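Local coordinates for TerD domain-containing protein (Streptomyces avermitilis, PDB 2QNG), which is of unknown function but binds calcium ions and belongs to the TerD family, at residues A[78-86]-A[98-107]; A[50-60]-A[110-121]. All blocks are in the same frame, centred on the assembly; numbering follows the deposited sequence. Where two conformers were deposited one is given.

Contact 1: A[78-86]-A[98-107]; sequences PDGTIYLNR and EVMTLELNRL. With CA (calcium ion), chain C.
The ring of Tyr-83 has Thr-101 over one face and the carboxylate of Glu-103 at its edge. Thr-101 CB lies 3.9 Å from the centroid of the Tyr-83 ring, a CH-pi contact displaced toward the rim. The Tyr-83 OH donates to Glu-103 OE2 at 2.5 Å. It comes from above the carboxylate plane, which stands nearly perpendicular to the ring (89°). Tyr-83 CG is set between its own backbone N and carbonyl carbon (chi1 48°), and this brings the ring alongside Thr-101. The second carboxylate oxygen is used as well: Glu-103 OE1 forms a salt bridge with Arg-106 NH1 at 2.7 Å, in the guanidinium plane. Thr-81 CG2 covers one face of the Arg-106 guanidinium over its centre. Val-99 CG2 does the same for Arg-86, whose NH2 bonds to the carbonyl of Trp-96.

The other face of the pair is apolar. Ile-82 CG2 meets Leu-102 CD2 at 4.0 Å, and Leu-84 and the selenomethionine Met-100 lie beside them. This layer packs on strand 51-59, where Ile-82 touches Thr-57 and Met-100 touches Ile-53. At the far end the chain of Glu-98 is extended. Its OE1 binds calcium, and its OE2 accepts from the backbone N of Ile-53. Before the strand begins, Thr-81 N donates to Asp-79 OD1 at 3.2 Å in an Asx turn.

The backbones pair closely, with Thr-101 N donating to Tyr-83 O at 2.8 Å and the reverse bond beside it. Near Glu-98 the register slips by one. Asn-85 N bonds to Val-99 O at 2.7 Å, and Arg-86 N adds a weak bond to the same oxygen. Asn-85 and Arg-86 thus both face Val-99 in a classic beta bulge, within a beta hairpin whose strand 82-86 is the outermost of its sheet in this chain.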
loop_
_atom_site.group_PDB
_atom_site.type_symbol
_atom_site.label_atom_id
_atom_site.label_comp_id
_atom_site.label_asym_id
_atom_site.label_seq_id
_atom_site.Cartn_x
_atom_site.Cartn_y
_atom_site.Cartn_z
ATOM N N PRO A 78 13.610 -1.041 -8.557
ATOM C CA PRO A 78 14.865 -1.177 -9.317
ATOM C C PRO A 78 15.067 -2.591 -9.849
ATOM O O PRO A 78 15.837 -2.792 -10.788
ATOM C CB PRO A 78 15.945 -0.810 -8.292
ATOM C CG PRO A 78 15.327 -1.065 -6.956
ATOM C CD PRO A 78 13.821 -0.921 -7.105
ATOM N N ASP A 79 14.337 -3.546 -9.265
ATOM C CA ASP A 79 14.548 -4.972 -9.518
ATOM C C ASP A 79 13.346 -5.647 -10.221
ATOM O O ASP A 79 13.406 -6.857 -10.459
ATOM C CB ASP A 79 14.984 -5.751 -8.214
ATOM C CG ASP A 79 14.021 -5.562 -7.023
ATOM O OD1 ASP A 79 12.804 -5.587 -7.278
ATOM O OD2 ASP A 79 14.472 -5.418 -5.831
ATOM N N GLY A 80 12.264 -4.890 -10.511
ATOM C CA GLY A 80 11.070 -5.404 -11.217
ATOM C C GLY A 80 10.193 -6.421 -10.456
ATOM O O GLY A 80 9.312 -7.082 -11.030
ATOM N N THR A 81 10.457 -6.574 -9.168
ATOM C CA THR A 81 9.778 -7.600 -8.387
ATOM C C THR A 81 8.512 -7.077 -7.736
ATOM O O THR A 81 7.686 -7.870 -7.325
ATOM C CB THR A 81 10.692 -8.197 -7.305
ATOM O OG1 THR A 81 11.123 -7.165 -6.405
ATOM C CG2 THR A 81 11.919 -8.841 -7.960
ATOM N N ILE A 82 8.373 -5.754 -7.619
ATOM C CA ILE A 82 7.187 -5.124 -7.033
ATOM C C ILE A 82 6.783 -4.092 -8.065
ATOM O O ILE A 82 7.634 -3.308 -8.520
ATOM C CB ILE A 82 7.498 -4.418 -5.704
ATOM C CG1 ILE A 82 7.858 -5.441 -4.617
ATOM C CG2 ILE A 82 6.324 -3.558 -5.256
ATOM C CD1 ILE A 82 8.464 -4.849 -3.341
ATOM N N TYR A 83 5.517 -4.122 -8.484
ATOM C CA TYR A 83 5.110 -3.277 -9.598
ATOM C C TYR A 83 3.635 -2.938 -9.548
ATOM O O TYR A 83 2.807 -3.766 -9.149
ATOM C CB TYR A 83 5.472 -3.909 -10.959
ATOM C CG TYR A 83 5.101 -5.361 -11.160
ATOM C CD1 TYR A 83 3.932 -5.712 -11.838
ATOM C CD2 TYR A 83 5.919 -6.384 -10.665
ATOM C CE1 TYR A 83 3.582 -7.043 -12.041
ATOM C CE2 TYR A 83 5.576 -7.726 -10.853
ATOM C CZ TYR A 83 4.422 -8.048 -11.560
ATOM O OH TYR A 83 4.104 -9.385 -11.746
ATOM N N LEU A 84 3.328 -1.713 -9.960
ATOM C CA LEU A 84 1.961 -1.270 -10.038
ATOM C C LEU A 84 1.401 -1.790 -11.370
ATOM O O LEU A 84 2.004 -1.596 -12.434
ATOM C CB LEU A 84 1.897 0.259 -9.929
ATOM C CG LEU A 84 0.525 0.891 -9.763
ATOM C CD1 LEU A 84 -0.040 0.593 -8.395
ATOM C CD2 LEU A 84 0.678 2.375 -9.963
ATOM N N ASN A 85 0.276 -2.485 -11.304
ATOM C CA ASN A 85 -0.348 -3.054 -12.519
ATOM C C ASN A 85 -1.234 -2.019 -13.197
ATOM O O ASN A 85 -1.326 -1.970 -14.430
ATOM C CB ASN A 85 -1.170 -4.306 -12.164
ATOM C CG ASN A 85 -0.347 -5.313 -11.372
ATOM O OD1 ASN A 85 -0.450 -5.389 -10.162
ATOM N ND2 ASN A 85 0.529 -6.014 -12.045
ATOM N N ARG A 86 -1.895 -1.197 -12.394
ATOM C CA ARG A 86 -2.731 -0.162 -12.941
ATOM C C ARG A 86 -3.012 0.857 -11.869
ATOM O O ARG A 86 -2.912 0.552 -10.677
ATOM C CB ARG A 86 -3.992 -0.753 -13.542
ATOM C CG ARG A 86 -4.956 -1.227 -12.538
ATOM C CD ARG A 86 -6.332 -0.657 -12.911
ATOM N NE ARG A 86 -7.450 -1.508 -12.531
ATOM C CZ ARG A 86 -7.485 -2.834 -12.684
ATOM N NH1 ARG A 86 -6.463 -3.475 -13.238
ATOM N NH2 ARG A 86 -8.561 -3.515 -12.290
ATOM N N GLU A 98 -6.873 0.474 -8.581
ATOM C CA GLU A 98 -5.416 0.471 -8.568
ATOM C C GLU A 98 -4.966 -0.840 -7.948
ATOM O O GLU A 98 -5.523 -1.291 -6.949
ATOM C CB GLU A 98 -4.928 1.708 -7.802
ATOM C CG GLU A 98 -3.424 1.968 -7.817
ATOM C CD GLU A 98 -3.078 3.450 -7.598
ATOM O OE1 GLU A 98 -3.787 4.354 -8.111
ATOM O OE2 GLU A 98 -2.064 3.716 -6.932
ATOM N N VAL A 99 -3.988 -1.478 -8.593
ATOM C CA VAL A 99 -3.567 -2.824 -8.233
ATOM C C VAL A 99 -2.053 -2.864 -8.261
ATOM O O VAL A 99 -1.445 -2.368 -9.202
ATOM C CB VAL A 99 -4.133 -3.887 -9.217
ATOM C CG1 VAL A 99 -3.724 -5.289 -8.789
ATOM C CG2 VAL A 99 -5.672 -3.775 -9.338
HETATM N N MSE A 100 -1.469 -3.457 -7.220
HETATM C CA MSE A 100 -0.014 -3.659 -7.176
HETATM C C MSE A 100 0.312 -5.106 -6.899
HETATM O O MSE A 100 -0.374 -5.771 -6.139
HETATM C CB MSE A 100 0.625 -2.785 -6.100
HETATM C CG MSE A 100 2.128 -2.993 -5.967
HETATM SE SE MSE A 100 2.928 -1.840 -4.606
HETATM C CE MSE A 100 2.790 -0.076 -5.490
ATOM N N THR A 101 1.365 -5.582 -7.550
ATOM C CA THR A 101 1.850 -6.944 -7.363
ATOM C C THR A 101 3.208 -6.937 -6.655
ATOM O O THR A 101 4.081 -6.135 -7.000
ATOM C CB THR A 101 1.998 -7.606 -8.725
ATOM O OG1 THR A 101 0.709 -7.644 -9.359
ATOM C CG2 THR A 101 2.522 -9.042 -8.618
ATOM N N LEU A 102 3.353 -7.818 -5.650
ATOM C CA LEU A 102 4.613 -7.957 -4.936
ATOM C C LEU A 102 5.081 -9.395 -5.040
ATOM O O LEU A 102 4.494 -10.280 -4.441
ATOM C CB LEU A 102 4.438 -7.551 -3.467
ATOM C CG LEU A 102 3.858 -6.120 -3.316
ATOM C CD1 LEU A 102 2.345 -6.117 -3.099
ATOM C CD2 LEU A 102 4.537 -5.431 -2.168
ATOM N N GLU A 103 6.107 -9.619 -5.854
ATOM C CA GLU A 103 6.679 -10.955 -6.040
ATOM C C GLU A 103 7.683 -11.196 -4.930
ATOM O O GLU A 103 8.918 -11.198 -5.148
ATOM C CB GLU A 103 7.263 -11.120 -7.462
ATOM C CG GLU A 103 6.095 -11.128 -8.472
ATOM C CD GLU A 103 6.437 -11.200 -9.960
ATOM O OE1 GLU A 103 7.584 -11.179 -10.303
ATOM O OE2 GLU A 103 5.494 -11.249 -10.773
ATOM N N LEU A 104 7.156 -11.423 -3.730
ATOM C CA LEU A 104 8.002 -11.481 -2.543
ATOM C C LEU A 104 9.046 -12.589 -2.624
ATOM O O LEU A 104 10.192 -12.429 -2.171
ATOM C CB LEU A 104 7.142 -11.702 -1.298
ATOM C CG LEU A 104 6.178 -10.567 -0.893
ATOM C CD1 LEU A 104 5.392 -10.934 0.328
ATOM C CD2 LEU A 104 6.911 -9.252 -0.668
ATOM N N ASN A 105 8.664 -13.728 -3.206
ATOM C CA ASN A 105 9.620 -14.842 -3.361
ATOM C C ASN A 105 10.898 -14.415 -4.081
ATOM O O ASN A 105 11.981 -14.952 -3.802
ATOM C CB ASN A 105 8.932 -15.984 -4.132
ATOM C CG ASN A 105 9.829 -17.175 -4.339
ATOM O OD1 ASN A 105 10.304 -17.755 -3.389
ATOM N ND2 ASN A 105 10.036 -17.552 -5.595
ATOM N N ARG A 106 10.745 -13.507 -5.055
ATOM C CA ARG A 106 11.872 -13.080 -5.867
ATOM C C ARG A 106 12.759 -12.018 -5.223
ATOM O O ARG A 106 13.835 -11.721 -5.779
ATOM C CB ARG A 106 11.396 -12.567 -7.228
ATOM C CG ARG A 106 10.744 -13.636 -8.109
ATOM C CD ARG A 106 10.265 -12.975 -9.452
ATOM N NE ARG A 106 11.359 -12.270 -10.145
ATOM C CZ ARG A 106 11.249 -11.146 -10.863
ATOM N NH1 ARG A 106 10.090 -10.500 -11.024
ATOM N NH2 ARG A 106 12.339 -10.642 -11.430
ATOM N N LEU A 107 12.323 -11.418 -4.111
ATOM C CA LEU A 107 13.160 -10.405 -3.450
ATOM C C LEU A 107 14.457 -11.002 -2.935
ATOM O O LEU A 107 14.462 -12.066 -2.298
ATOM C CB LEU A 107 12.434 -9.761 -2.272
ATOM C CG LEU A 107 11.465 -8.658 -2.614
ATOM C CD1 LEU A 107 10.655 -8.259 -1.388
ATOM C CD2 LEU A 107 12.194 -7.429 -3.169
HETATM CA CA CA C . -3.954 6.949 -7.818
HETATM O O HOH W 1 -2.461 7.336 -9.573
#

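Contact 2: A[50-60]-A[110-121]; sequences DLDIVAATFLA and RYARVVVGVVIQ. With CA (calcium ion), chain C.
Gln-121 NE2 donates to Asp-52 OD2 at 2.8 Å. The donor reaches the anti side of the carboxylate, 33° out of its plane, while the oxygen lies close to the amide plane of Gln-121. The other oxygen, Asp-52 OD1, binds calcium at 2.2 Å. One carboxylate is thus held at both oxygens, which fixes its rotation. The chain of Gln-121 bends at chi2 (-71°) and runs beside Asp-50, with Gln-121 CG 3.5 Å from Asp-50 OD2. An alanine in place of Gln-121 would remove the amide and is likely to leave Asp-52 OD2 without this donor, and the carboxylate less firmly oriented toward the metal. Asp-50 OD1 and the carbonyl of Leu-51 also bind the calcium. Ser-88 and Glu-98 complete the protein's share of the site, and a water joins them.

From here the two strands run antiparallel through the middle of one sheet of a two-sheet beta sandwich, the TerD domain. Leu-51, Ile-53, Ala-55, Val-116 and Val-118 face the other sheet. Within this layer Leu-51 CD2 touches Val-118 CG1 at 4.0 Å, and Ile-53 packs on Leu-35 and Val-37 of the opposing sheet. On the reverse face Val-119 lies under helix 186-192.

Farther along, Phe-58 CE2 meets Val-115 CG2 at 3.7 Å. Arg-113 NH1 sits over one face of the Phe-58 ring, offset toward its rim, at most a weak cation-pi attraction. The Arg-113 guanidinium is turned mainly to other partners, with a salt bridge to Glu-164, and Val-115 CG2 covers one of its faces. Ala-112 and Arg-113 both face Phe-58 in a classic beta bulge. Ala-112 N bonds to Phe-58 O at 3.0 Å, and Phe-58 N to Arg-113 O. Past the bulge, Leu-59 CD2 rests 3.8 Å from Tyr-111 CE1.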
loop_
_atom_site.group_PDB
_atom_site.type_symbol
_atom_site.label_atom_id
_atom_site.label_comp_id
_atom_site.label_asym_id
_atom_site.label_seq_id
_atom_site.Cartn_x
_atom_site.Cartn_y
_atom_site.Cartn_z
ATOM N N ASP A 50 -8.012 10.858 -5.276
ATOM C CA ASP A 50 -6.936 10.067 -5.875
ATOM C C ASP A 50 -6.226 9.343 -4.744
ATOM O O ASP A 50 -5.593 9.978 -3.908
ATOM C CB ASP A 50 -5.974 11.029 -6.599
ATOM C CG ASP A 50 -4.825 10.309 -7.299
ATOM O OD1 ASP A 50 -4.805 9.039 -7.319
ATOM O OD2 ASP A 50 -3.931 11.025 -7.819
ATOM N N LEU A 51 -6.386 8.027 -4.700
ATOM C CA LEU A 51 -5.651 7.171 -3.788
ATOM C C LEU A 51 -4.501 6.546 -4.552
ATOM O O LEU A 51 -4.666 6.217 -5.740
ATOM C CB LEU A 51 -6.551 6.058 -3.198
ATOM C CG LEU A 51 -7.489 6.459 -2.033
ATOM C CD1 LEU A 51 -8.409 7.665 -2.331
ATOM C CD2 LEU A 51 -8.308 5.256 -1.582
ATOM N N ASP A 52 -3.359 6.382 -3.881
ATOM C CA ASP A 52 -2.224 5.703 -4.492
ATOM C C ASP A 52 -1.746 4.586 -3.588
ATOM O O ASP A 52 -1.598 4.780 -2.380
ATOM C CB ASP A 52 -1.049 6.663 -4.684
ATOM C CG ASP A 52 -1.287 7.688 -5.788
ATOM O OD1 ASP A 52 -2.097 7.474 -6.691
ATOM O OD2 ASP A 52 -0.608 8.728 -5.780
ATOM N N ILE A 53 -1.454 3.423 -4.184
ATOM C CA ILE A 53 -0.803 2.333 -3.455
ATOM C C ILE A 53 0.706 2.604 -3.460
ATOM O O ILE A 53 1.281 3.006 -4.487
ATOM C CB ILE A 53 -1.079 0.978 -4.119
ATOM C CG1 ILE A 53 -2.584 0.710 -4.188
ATOM C CG2 ILE A 53 -0.365 -0.116 -3.350
ATOM C CD1 ILE A 53 -2.938 -0.551 -4.975
ATOM N N VAL A 54 1.319 2.378 -2.300
ATOM C CA VAL A 54 2.774 2.509 -2.205
ATOM C C VAL A 54 3.326 1.340 -1.409
ATOM O O VAL A 54 2.701 0.847 -0.465
ATOM C CB VAL A 54 3.223 3.888 -1.616
ATOM C CG1 VAL A 54 2.592 4.106 -0.295
ATOM C CG2 VAL A 54 4.749 3.970 -1.501
ATOM N N ALA A 55 4.492 0.860 -1.855
ATOM C CA ALA A 55 5.193 -0.197 -1.124
ATOM C C ALA A 55 6.597 0.266 -0.788
ATOM O O ALA A 55 7.208 1.004 -1.566
ATOM C CB ALA A 55 5.237 -1.477 -1.934
ATOM N N ALA A 56 7.117 -0.217 0.338
ATOM C CA ALA A 56 8.479 0.083 0.741
ATOM C C ALA A 56 9.165 -1.196 1.152
ATOM O O ALA A 56 8.549 -2.041 1.810
ATOM C CB ALA A 56 8.514 1.114 1.862
ATOM N N THR A 57 10.433 -1.342 0.743
ATOM C CA THR A 57 11.247 -2.486 1.170
ATOM C C THR A 57 12.249 -2.020 2.216
ATOM O O THR A 57 12.671 -0.844 2.220
ATOM C CB THR A 57 12.006 -3.089 0.001
ATOM O OG1 THR A 57 12.820 -2.052 -0.535
ATOM C CG2 THR A 57 11.001 -3.598 -1.047
ATOM N N PHE A 58 12.626 -2.951 3.101
ATOM C CA PHE A 58 13.577 -2.656 4.186
ATOM C C PHE A 58 14.638 -3.732 4.299
ATOM O O PHE A 58 14.378 -4.913 4.084
ATOM C CB PHE A 58 12.849 -2.468 5.522
ATOM C CG PHE A 58 11.811 -1.397 5.468
ATOM C CD1 PHE A 58 12.120 -0.090 5.853
ATOM C CD2 PHE A 58 10.543 -1.684 4.971
ATOM C CE1 PHE A 58 11.173 0.911 5.724
ATOM C CE2 PHE A 58 9.582 -0.688 4.859
ATOM C CZ PHE A 58 9.894 0.616 5.230
ATOM N N LEU A 59 15.837 -3.301 4.664
ATOM C CA LEU A 59 16.986 -4.185 4.682
ATOM C C LEU A 59 17.011 -4.992 5.961
ATOM O O LEU A 59 16.575 -4.515 7.023
ATOM C CB LEU A 59 18.275 -3.359 4.602
ATOM C CG LEU A 59 18.493 -2.508 3.345
ATOM C CD1 LEU A 59 19.733 -1.643 3.467
ATOM C CD2 LEU A 59 18.550 -3.394 2.096
ATOM N N ALA A 60 17.563 -6.202 5.888
ATOM C CA ALA A 60 17.723 -7.048 7.072
ATOM C C ALA A 60 18.369 -6.331 8.271
ATOM O O ALA A 60 17.962 -6.541 9.413
ATOM C CB ALA A 60 18.500 -8.306 6.715
ATOM N N ARG A 110 18.667 -9.812 1.085
ATOM C CA ARG A 110 18.994 -8.558 1.772
ATOM C C ARG A 110 17.749 -7.823 2.287
ATOM O O ARG A 110 17.832 -7.018 3.208
ATOM C CB ARG A 110 19.805 -7.635 0.852
ATOM C CG ARG A 110 19.009 -6.962 -0.269
ATOM C CD ARG A 110 19.857 -5.964 -1.062
ATOM N NE ARG A 110 20.612 -6.621 -2.126
ATOM C CZ ARG A 110 20.419 -6.428 -3.429
ATOM N NH1 ARG A 110 19.498 -5.576 -3.858
ATOM N NH2 ARG A 110 21.168 -7.077 -4.308
ATOM N N TYR A 111 16.601 -8.078 1.648
ATOM C CA TYR A 111 15.331 -7.457 2.053
ATOM C C TYR A 111 14.601 -8.372 3.001
ATOM O O TYR A 111 14.320 -9.518 2.656
ATOM C CB TYR A 111 14.452 -7.146 0.833
ATOM C CG TYR A 111 15.166 -6.261 -0.149
ATOM C CD1 TYR A 111 15.451 -4.931 0.172
ATOM C CD2 TYR A 111 15.600 -6.759 -1.378
ATOM C CE1 TYR A 111 16.136 -4.108 -0.714
ATOM C CE2 TYR A 111 16.280 -5.946 -2.283
ATOM C CZ TYR A 111 16.554 -4.620 -1.939
ATOM O OH TYR A 111 17.245 -3.817 -2.822
ATOM N N ALA A 112 14.282 -7.875 4.187
ATOM C CA ALA A 112 13.664 -8.695 5.199
ATOM C C ALA A 112 12.247 -8.295 5.534
ATOM O O ALA A 112 11.538 -9.037 6.218
ATOM C CB ALA A 112 14.512 -8.672 6.470
ATOM N N ARG A 113 11.823 -7.129 5.041
ATOM C CA ARG A 113 10.506 -6.625 5.389
ATOM C C ARG A 113 9.985 -5.739 4.282
ATOM O O ARG A 113 10.746 -5.028 3.635
ATOM C CB ARG A 113 10.586 -5.853 6.710
ATOM C CG ARG A 113 9.282 -5.232 7.198
ATOM C CD ARG A 113 9.407 -4.809 8.693
ATOM N NE ARG A 113 8.214 -4.118 9.182
ATOM C CZ ARG A 113 8.088 -2.794 9.245
ATOM N NH1 ARG A 113 9.084 -2.003 8.864
ATOM N NH2 ARG A 113 6.963 -2.268 9.721
ATOM N N VAL A 114 8.679 -5.851 4.041
ATOM C CA VAL A 114 7.986 -5.013 3.059
ATOM C C VAL A 114 6.736 -4.478 3.731
ATOM O O VAL A 114 6.000 -5.238 4.372
ATOM C CB VAL A 114 7.574 -5.838 1.809
ATOM C CG1 VAL A 114 6.798 -4.953 0.791
ATOM C CG2 VAL A 114 8.800 -6.415 1.153
ATOM N N VAL A 115 6.496 -3.174 3.569
ATOM C CA VAL A 115 5.289 -2.543 4.079
ATOM C C VAL A 115 4.500 -2.005 2.899
ATOM O O VAL A 115 5.069 -1.422 1.984
ATOM C CB VAL A 115 5.610 -1.388 5.074
ATOM C CG1 VAL A 115 4.318 -0.750 5.595
ATOM C CG2 VAL A 115 6.404 -1.960 6.263
ATOM N N VAL A 116 3.196 -2.235 2.905
ATOM C CA VAL A 116 2.326 -1.667 1.889
ATOM C C VAL A 116 1.382 -0.644 2.506
ATOM O O VAL A 116 1.029 -0.749 3.677
ATOM C CB VAL A 116 1.515 -2.760 1.138
ATOM C CG1 VAL A 116 2.423 -3.547 0.246
ATOM C CG2 VAL A 116 0.810 -3.704 2.101
ATOM N N GLY A 117 1.008 0.356 1.720
ATOM C CA GLY A 117 0.141 1.420 2.226
ATOM C C GLY A 117 -0.656 2.065 1.133
ATOM O O GLY A 117 -0.450 1.788 -0.061
ATOM N N VAL A 118 -1.567 2.944 1.565
ATOM C CA VAL A 118 -2.437 3.664 0.665
ATOM C C VAL A 118 -2.416 5.112 1.127
ATOM O O VAL A 118 -2.678 5.389 2.308
ATOM C CB VAL A 118 -3.879 3.111 0.698
ATOM C CG1 VAL A 118 -4.823 3.938 -0.172
ATOM C CG2 VAL A 118 -3.899 1.637 0.277
ATOM N N VAL A 119 -2.097 6.025 0.203
ATOM C CA VAL A 119 -2.162 7.451 0.496
ATOM C C VAL A 119 -3.308 8.099 -0.249
ATOM O O VAL A 119 -3.615 7.695 -1.376
ATOM C CB VAL A 119 -0.839 8.167 0.123
ATOM C CG1 VAL A 119 0.312 7.570 0.880
ATOM C CG2 VAL A 119 -0.552 8.115 -1.395
ATOM N N ILE A 120 -3.900 9.124 0.357
ATOM C CA ILE A 120 -4.856 9.954 -0.329
ATOM C C ILE A 120 -4.115 11.214 -0.730
ATOM O O ILE A 120 -3.499 11.878 0.113
ATOM C CB ILE A 120 -6.014 10.344 0.579
ATOM C CG1 ILE A 120 -6.718 9.104 1.141
ATOM C CG2 ILE A 120 -6.993 11.270 -0.184
ATOM C CD1 ILE A 120 -7.613 9.406 2.309
ATOM N N GLN A 121 -4.129 11.536 -2.021
ATOM C CA GLN A 121 -3.480 12.779 -2.461
ATOM C C GLN A 121 -4.175 13.980 -1.819
ATOM O O GLN A 121 -5.403 14.017 -1.723
ATOM C CB GLN A 121 -3.530 12.915 -3.981
ATOM C CG GLN A 121 -2.592 11.919 -4.685
ATOM C CD GLN A 121 -1.107 12.256 -4.499
ATOM O OE1 GLN A 121 -0.745 13.410 -4.244
ATOM N NE2 GLN A 121 -0.258 11.248 -4.591
HETATM CA CA CA C . -3.954 6.949 -7.818
HETATM O O HOH W 2 -7.461 12.956 -3.389
HETATM O O HOH W 1 -2.461 7.336 -9.573
#

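Going from the N terminus, the chain first forms strand 33-40, later the neighbour of strand 98-102, and then strand 51-59, the first half of contact 2. It then passes through strand 69-71 and crosses to the other sheet. There strands 82-86 and 98-102 close the short loop of contact 1. The chain next returns to the sheet of strand 51-59 with strand 111-120, which closes the long loop of contact 2. Contact 1 is therefore nested inside contact 2. Each contact pairs strands within one sheet, and the two sheets meet face to face. The selenium of Met-100 packs on Ala-55 CB between them. The calcium adds a second tie, since it takes ligands from both contacts.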